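Local coordinates for protein ornithine decarboxylase (Entamoeba histolytica, PDB 4AIB) that probably catalyses the pyridoxal phosphate-dependent decarboxylation of L-ornithine to putrescine, a step of polyamine biosynthesis, as a homodimer whose active sites draw on both subunits, at residues F28-T33 / A266-S271; E312-K317 / W354-N359. All coordinates share one frame; numbering follows the deposited sequence.

Contact 1 of 2, residues F28-T33 / A266-S271; sequences FWIFDT and AFHLVS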
loop_
_atom_site.group_PDB
_atom_site.type_symbol
_atom_site.label_atom_id
_atom_site.label_comp_id
_atom_site.label_asym_id
_atom_site.label_seq_id
_atom_site.Cartn_x
_atom_site.Cartn_y
_atom_site.Cartn_z
ATOM N N PHE A 28 -9.918 -4.074 16.341
ATOM C CA PHE A 28 -8.858 -3.873 17.328
ATOM C C PHE A 28 -7.833 -5.006 17.313
ATOM O O PHE A 28 -8.151 -6.140 16.949
ATOM C CB PHE A 28 -9.437 -3.668 18.739
ATOM C CG PHE A 28 -10.193 -4.854 19.276
ATOM C CD1 PHE A 28 -9.535 -5.850 19.995
ATOM C CD2 PHE A 28 -11.566 -4.966 19.086
ATOM C CE1 PHE A 28 -10.229 -6.939 20.497
ATOM C CE2 PHE A 28 -12.265 -6.053 19.588
ATOM C CZ PHE A 28 -11.596 -7.040 20.296
ATOM N N TRP A 29 -6.605 -4.684 17.712
ATOM C CA TRP A 29 -5.510 -5.651 17.743
ATOM C C TRP A 29 -5.316 -6.229 19.115
ATOM O O TRP A 29 -5.506 -5.540 20.120
ATOM C CB TRP A 29 -4.215 -4.997 17.278
ATOM C CG TRP A 29 -4.232 -4.542 15.838
ATOM C CD1 TRP A 29 -4.567 -3.281 15.349
ATOM C CD2 TRP A 29 -3.891 -5.333 14.647
ATOM N NE1 TRP A 29 -4.461 -3.242 13.981
ATOM C CE2 TRP A 29 -4.060 -4.436 13.496
ATOM C CE3 TRP A 29 -3.479 -6.642 14.427
ATOM C CZ2 TRP A 29 -3.822 -4.856 12.195
ATOM C CZ3 TRP A 29 -3.242 -7.054 13.109
ATOM C CH2 TRP A 29 -3.410 -6.181 12.023
ATOM N N ILE A 30 -4.939 -7.505 19.171
ATOM C CA ILE A 30 -4.570 -8.151 20.429
ATOM C C ILE A 30 -3.088 -8.517 20.401
ATOM O O ILE A 30 -2.649 -9.307 19.562
ATOM C CB ILE A 30 -5.436 -9.397 20.735
ATOM C CG1 ILE A 30 -6.902 -8.996 20.945
ATOM C CG2 ILE A 30 -4.907 -10.130 21.964
ATOM C CD1 ILE A 30 -7.858 -10.165 21.089
ATOM N N PHE A 31 -2.325 -7.927 21.318
ATOM C CA PHE A 31 -0.887 -8.159 21.393
ATOM C C PHE A 31 -0.567 -9.401 22.225
ATOM O O PHE A 31 -0.656 -9.382 23.456
ATOM C CB PHE A 31 -0.168 -6.918 21.942
ATOM C CG PHE A 31 1.333 -7.018 21.912
ATOM C CD1 PHE A 31 2.013 -7.190 20.711
ATOM C CD2 PHE A 31 2.069 -6.926 23.087
ATOM C CE1 PHE A 31 3.396 -7.280 20.683
ATOM C CE2 PHE A 31 3.454 -7.014 23.067
ATOM C CZ PHE A 31 4.117 -7.191 21.862
ATOM N N ASP A 32 -0.207 -10.479 21.532
ATOM C CA ASP A 32 0.130 -11.749 22.169
ATOM C C ASP A 32 1.596 -11.744 22.591
ATOM O O ASP A 32 2.483 -12.070 21.799
ATOM C CB ASP A 32 -0.160 -12.917 21.217
ATOM C CG ASP A 32 -0.272 -14.258 21.934
ATOM O OD1 ASP A 32 0.112 -14.359 23.119
ATOM O OD2 ASP A 32 -0.752 -15.223 21.302
ATOM N N THR A 33 1.837 -11.366 23.843
ATOM C CA THR A 33 3.191 -11.267 24.390
ATOM C C THR A 33 3.859 -12.640 24.472
ATOM O O THR A 33 5.042 -12.778 24.152
ATOM C CB THR A 33 3.190 -10.598 25.780
ATOM O OG1 THR A 33 2.255 -9.513 25.795
ATOM C CG2 THR A 33 4.572 -10.078 26.141
ATOM N N ALA A 266 2.566 -12.406 16.802
ATOM C CA ALA A 266 2.601 -11.264 17.713
ATOM C C ALA A 266 1.240 -10.593 17.885
ATOM O O ALA A 266 0.866 -10.214 18.997
ATOM C CB ALA A 266 3.630 -10.249 17.242
ATOM N N PHE A 267 0.510 -10.444 16.782
ATOM C CA PHE A 267 -0.764 -9.730 16.792
ATOM C C PHE A 267 -1.937 -10.584 16.323
ATOM O O PHE A 267 -1.774 -11.498 15.511
ATOM C CB PHE A 267 -0.675 -8.462 15.938
ATOM C CG PHE A 267 0.225 -7.404 16.511
ATOM C CD1 PHE A 267 -0.251 -6.504 17.460
ATOM C CD2 PHE A 267 1.549 -7.302 16.098
ATOM C CE1 PHE A 267 0.577 -5.526 17.988
ATOM C CE2 PHE A 267 2.382 -6.327 16.624
ATOM C CZ PHE A 267 1.895 -5.438 17.569
ATOM N N HIS A 268 -3.118 -10.277 16.851
ATOM C CA HIS A 268 -4.358 -10.909 16.424
ATOM C C HIS A 268 -5.371 -9.846 16.124
ATOM O O HIS A 268 -5.682 -9.014 16.980
ATOM C CB HIS A 268 -4.881 -11.863 17.494
ATOM C CG HIS A 268 -3.879 -12.909 17.924
ATOM N ND1 HIS A 268 -3.535 -13.946 17.140
ATOM C CD2 HIS A 268 -3.149 -13.049 19.103
ATOM C CE1 HIS A 268 -2.630 -14.710 17.779
ATOM N NE2 HIS A 268 -2.395 -14.160 18.980
ATOM N N LEU A 269 -5.881 -9.853 14.897
ATOM C CA LEU A 269 -6.860 -8.863 14.460
ATOM C C LEU A 269 -8.280 -9.329 14.772
ATOM O O LEU A 269 -8.644 -10.464 14.466
ATOM C CB LEU A 269 -6.698 -8.580 12.961
ATOM C CG LEU A 269 -7.577 -7.511 12.302
ATOM C CD1 LEU A 269 -7.245 -6.115 12.810
ATOM C CD2 LEU A 269 -7.436 -7.572 10.789
ATOM N N VAL A 270 -9.066 -8.450 15.395
ATOM C CA VAL A 270 -10.474 -8.727 15.698
ATOM C C VAL A 270 -11.354 -7.668 15.035
ATOM O O VAL A 270 -11.578 -6.592 15.591
ATOM C CB VAL A 270 -10.757 -8.768 17.217
ATOM C CG1 VAL A 270 -12.155 -9.307 17.487
ATOM C CG2 VAL A 270 -9.725 -9.615 17.944
ATOM N N SER A 271 -11.856 -7.986 13.847
ATOM C CA SER A 271 -12.588 -7.013 13.040
ATOM C C SER A 271 -14.107 -7.129 13.180
ATOM O O SER A 271 -14.634 -8.191 13.507
ATOM C CB SER A 271 -12.162 -7.123 11.575
ATOM O OG SER A 271 -10.761 -6.934 11.451
#
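Leu269 lays its CD1 methyl over the middle of the Trp29 six-membered ring, 3.6 Å from the centroid, a CH-pi contact. The outer carbons of the same indole reach the CB of Phe267, Trp29 CE3 lying 3.7 Å from it. Phe267 then meets Phe31, on the same side of the sheet, obliquely: Phe31 CD1 sits over the Phe267 ring and the two planes are 47° apart. Ile381 of the adjoining strand touches Trp29, Phe31 and Phe267.

The other side carries Phe28, Ile30, His268 and Val270. With its CG held between backbone N and carbonyl carbon (chi1 63°), the Phe28 ring lies beside Val270 and takes the CB of Val270 over one face, toward the rim. Val270 CG2 meets Ile30 CD1, and helix 6-16 packs on this side. His268 donates from NE2 to Asp32 OD2 (3.0 Å, 170°), the carboxylate oxygen lying almost in the imidazole plane and being met on its anti side.

Antiparallel backbone bonds join the strands, and Asp32 N continues them to Ala266 O (2.8 Å). Since His268 ND1 is bonded to Asn359 N, the imidazole is gripped at both nitrogens and its rotation fixed. Asp32, the N-cap of helix 33-46, bonds weakly from OD1 to Gly35 N while OD2 takes the imidazole, tying the helix start to the sheet; its carboxylate would probably polarise the ring.

Contact 2 of 2, residues E312-K317 / W354-N359; sequences ECITQK and WLLFPN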
loop_
_atom_site.group_PDB
_atom_site.type_symbol
_atom_site.label_atom_id
_atom_site.label_comp_id
_atom_site.label_asym_id
_atom_site.label_seq_id
_atom_site.Cartn_x
_atom_site.Cartn_y
_atom_site.Cartn_z
ATOM N N GLU A 312 -12.313 -16.984 11.929
ATOM C CA GLU A 312 -13.516 -17.610 12.480
ATOM C C GLU A 312 -14.452 -16.603 13.153
ATOM O O GLU A 312 -14.017 -15.551 13.628
ATOM C CB GLU A 312 -13.152 -18.753 13.442
ATOM C CG GLU A 312 -12.135 -18.392 14.516
ATOM C CD GLU A 312 -11.940 -19.496 15.537
ATOM O OE1 GLU A 312 -11.262 -20.495 15.215
ATOM O OE2 GLU A 312 -12.453 -19.363 16.669
ATOM N N CYS A 313 -15.742 -16.931 13.175
ATOM C CA CYS A 313 -16.741 -16.090 13.822
ATOM C C CYS A 313 -16.789 -16.381 15.319
ATOM O O CYS A 313 -17.360 -17.383 15.749
ATOM C CB CYS A 313 -18.115 -16.292 13.187
ATOM S SG CYS A 313 -19.413 -15.309 13.965
ATOM N N ILE A 314 -16.192 -15.480 16.096
ATOM C CA ILE A 314 -15.987 -15.661 17.536
ATOM C C ILE A 314 -17.252 -15.453 18.377
ATOM O O ILE A 314 -17.439 -16.108 19.409
ATOM C CB ILE A 314 -14.813 -14.767 18.023
ATOM C CG1 ILE A 314 -13.524 -15.582 18.130
ATOM C CG2 ILE A 314 -15.093 -14.122 19.372
ATOM C CD1 ILE A 314 -12.999 -16.100 16.812
ATOM N N THR A 315 -18.115 -14.551 17.915
ATOM C CA THR A 315 -19.318 -14.143 18.646
ATOM C C THR A 315 -20.340 -15.262 18.842
ATOM O O THR A 315 -21.021 -15.307 19.869
ATOM C CB THR A 315 -20.008 -12.959 17.950
ATOM O OG1 THR A 315 -19.973 -13.166 16.534
ATOM C CG2 THR A 315 -19.295 -11.658 18.285
ATOM N N GLN A 316 -20.449 -16.151 17.857
ATOM C CA GLN A 316 -21.321 -17.321 17.966
ATOM C C GLN A 316 -20.535 -18.622 17.797
ATOM O O GLN A 316 -19.767 -18.778 16.844
ATOM C CB GLN A 316 -22.498 -17.246 16.980
ATOM C CG GLN A 316 -22.116 -17.025 15.521
ATOM C CD GLN A 316 -23.311 -16.980 14.585
ATOM O OE1 GLN A 316 -23.213 -17.376 13.423
ATOM N NE2 GLN A 316 -24.446 -16.496 15.083
ATOM N N LYS A 317 -20.727 -19.542 18.738
ATOM C CA LYS A 317 -20.037 -20.829 18.723
ATOM C C LYS A 317 -20.751 -21.804 17.790
ATOM O O LYS A 317 -21.980 -21.904 17.805
ATOM C CB LYS A 317 -19.941 -21.401 20.144
ATOM C CG LYS A 317 -18.869 -22.467 20.338
ATOM C CD LYS A 317 -19.421 -23.875 20.157
ATOM C CE LYS A 317 -18.313 -24.916 20.102
ATOM N NZ LYS A 317 -17.653 -25.129 21.420
ATOM N N TRP A 354 -18.561 -10.760 15.037
ATOM C CA TRP A 354 -17.178 -10.320 14.857
ATOM C C TRP A 354 -16.305 -11.409 14.296
ATOM O O TRP A 354 -16.609 -12.601 14.427
ATOM C CB TRP A 354 -16.601 -9.828 16.181
ATOM C CG TRP A 354 -17.087 -8.462 16.610
ATOM C CD1 TRP A 354 -18.383 -8.088 16.958
ATOM C CD2 TRP A 354 -16.285 -7.238 16.774
ATOM N NE1 TRP A 354 -18.437 -6.762 17.302
ATOM C CE2 TRP A 354 -17.217 -6.193 17.215
ATOM C CE3 TRP A 354 -14.943 -6.916 16.601
ATOM C CZ2 TRP A 354 -16.800 -4.894 17.465
ATOM C CZ3 TRP A 354 -14.535 -5.601 16.856
ATOM C CH2 TRP A 354 -15.443 -4.616 17.278
ATOM N N LEU A 355 -15.205 -11.002 13.669
ATOM C CA LEU A 355 -14.244 -11.927 13.074
ATOM C C LEU A 355 -12.884 -11.794 13.744
ATOM O O LEU A 355 -12.398 -10.684 13.949
ATOM C CB LEU A 355 -14.092 -11.649 11.575
ATOM C CG LEU A 355 -15.054 -12.247 10.545
ATOM C CD1 LEU A 355 -16.480 -11.750 10.715
ATOM C CD2 LEU A 355 -14.555 -11.926 9.145
ATOM N N LEU A 356 -12.275 -12.927 14.086
ATOM C CA LEU A 356 -10.899 -12.939 14.574
ATOM C C LEU A 356 -9.972 -13.540 13.523
ATOM O O LEU A 356 -10.141 -14.692 13.121
ATOM C CB LEU A 356 -10.780 -13.700 15.903
ATOM C CG LEU A 356 -9.395 -14.137 16.413
ATOM C CD1 LEU A 356 -8.539 -12.954 16.844
ATOM C CD2 LEU A 356 -9.527 -15.133 17.557
ATOM N N PHE A 357 -9.007 -12.741 13.077
ATOM C CA PHE A 357 -7.966 -13.207 12.172
ATOM C C PHE A 357 -6.736 -13.578 13.001
ATOM O O PHE A 357 -6.003 -12.693 13.451
ATOM C CB PHE A 357 -7.621 -12.129 11.138
ATOM C CG PHE A 357 -8.744 -11.809 10.189
ATOM C CD1 PHE A 357 -9.703 -10.854 10.518
ATOM C CD2 PHE A 357 -8.837 -12.451 8.958
ATOM C CE1 PHE A 357 -10.737 -10.555 9.642
ATOM C CE2 PHE A 357 -9.868 -12.156 8.079
ATOM C CZ PHE A 357 -10.819 -11.207 8.422
ATOM N N PRO A 358 -6.516 -14.889 13.223
ATOM C CA PRO A 358 -5.415 -15.344 14.069
ATOM C C PRO A 358 -4.061 -15.146 13.400
ATOM O O PRO A 358 -3.913 -15.412 12.203
ATOM C CB PRO A 358 -5.697 -16.845 14.256
ATOM C CG PRO A 358 -7.087 -17.066 13.756
ATOM C CD PRO A 358 -7.294 -16.025 12.703
ATOM N N ASN A 359 -3.093 -14.675 14.185
ATOM C CA ASN A 359 -1.718 -14.450 13.736
ATOM C C ASN A 359 -1.604 -13.488 12.549
ATOM O O ASN A 359 -1.459 -13.910 11.398
ATOM C CB ASN A 359 -1.004 -15.779 13.444
ATOM C CG ASN A 359 -1.129 -16.776 14.583
ATOM O OD1 ASN A 359 -0.922 -16.438 15.750
ATOM N ND2 ASN A 359 -1.461 -18.015 14.246
#
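Thr315 holds OG1 between its own backbone N and carbonyl carbon (chi1 41°), which turns the hydroxyl to the backbone of Trp354 and leaves the methyl CG2 beside the Trp354 side chain. Leu356 carries CG opposite its backbone N (chi1 165°), with its CB and CD2 set against Ile314 CD1.

The amide of Trp354 donates to Thr315 OG1 (3.2 Å). The same oxygen is hydrogen-bonded to Asp353 OD1, so the hydroxyl links the Asp353 carboxylate to the amide of Trp354, the next residue. Thr315 CG2 approaches the indole obliquely, 3.9 Å from Trp354 CD1, and its distance to Trp354 CB is the same.

On the neighbouring part of the contact, Ile314 CD1 reaches Leu356 CB and also Leu356 CD2 (3.7 Å), the two side chains meeting at a slant. Lys9 and Leu13 of helix 6-16 lie against Ile314, while Val270 of strand 267-281 touches both Trp354 and Leu356.

Backbone pairing is limited. Leu356 N gives a nearly straight bond to Glu312 O (3.2 Å, 172°), whereas the return bond from Glu312 N to Leu356 O is weak, as is that from Ile314 N to Trp354 O. The latter carbonyl also receives the CA-H of Cys313. After that weak Ile314 bond, the next link is to the side-chain oxygen of Thr315.

This is therefore a short antiparallel edge in the beta-rich domain of the decarboxylase, joined by one well-aligned backbone bond, two weak ones and a side-chain oxygen. Apolar contact supplements these few polar links, Ile314, covered by helix 6-16, resting on Leu356. Asp353 probably orients the Thr315 hydroxyl so that its oxygen can accept from Trp354 N.

Contacts 1 and 2 follow one another along the chain, with centres about 12 Å apart, on the same side of the chain's centre and in the same mixed sheet. Strand 267-281 pairs with 27-31 in contact 1 and with 354-360, the strand of contact 2, while 312-313 adds to 354-360 beyond. Probable hydrogen bonds from Phe357 N to Leu269 O and from Ser271 N to Leu355 O stitch the two contacts together, and helix 6-16 packs against both. Contact 1 returns the chain to its N-terminal strand after the intervening pyridoxal-binding barrel, so the beta domain is assembled from segments on either side of that barrel in sequence.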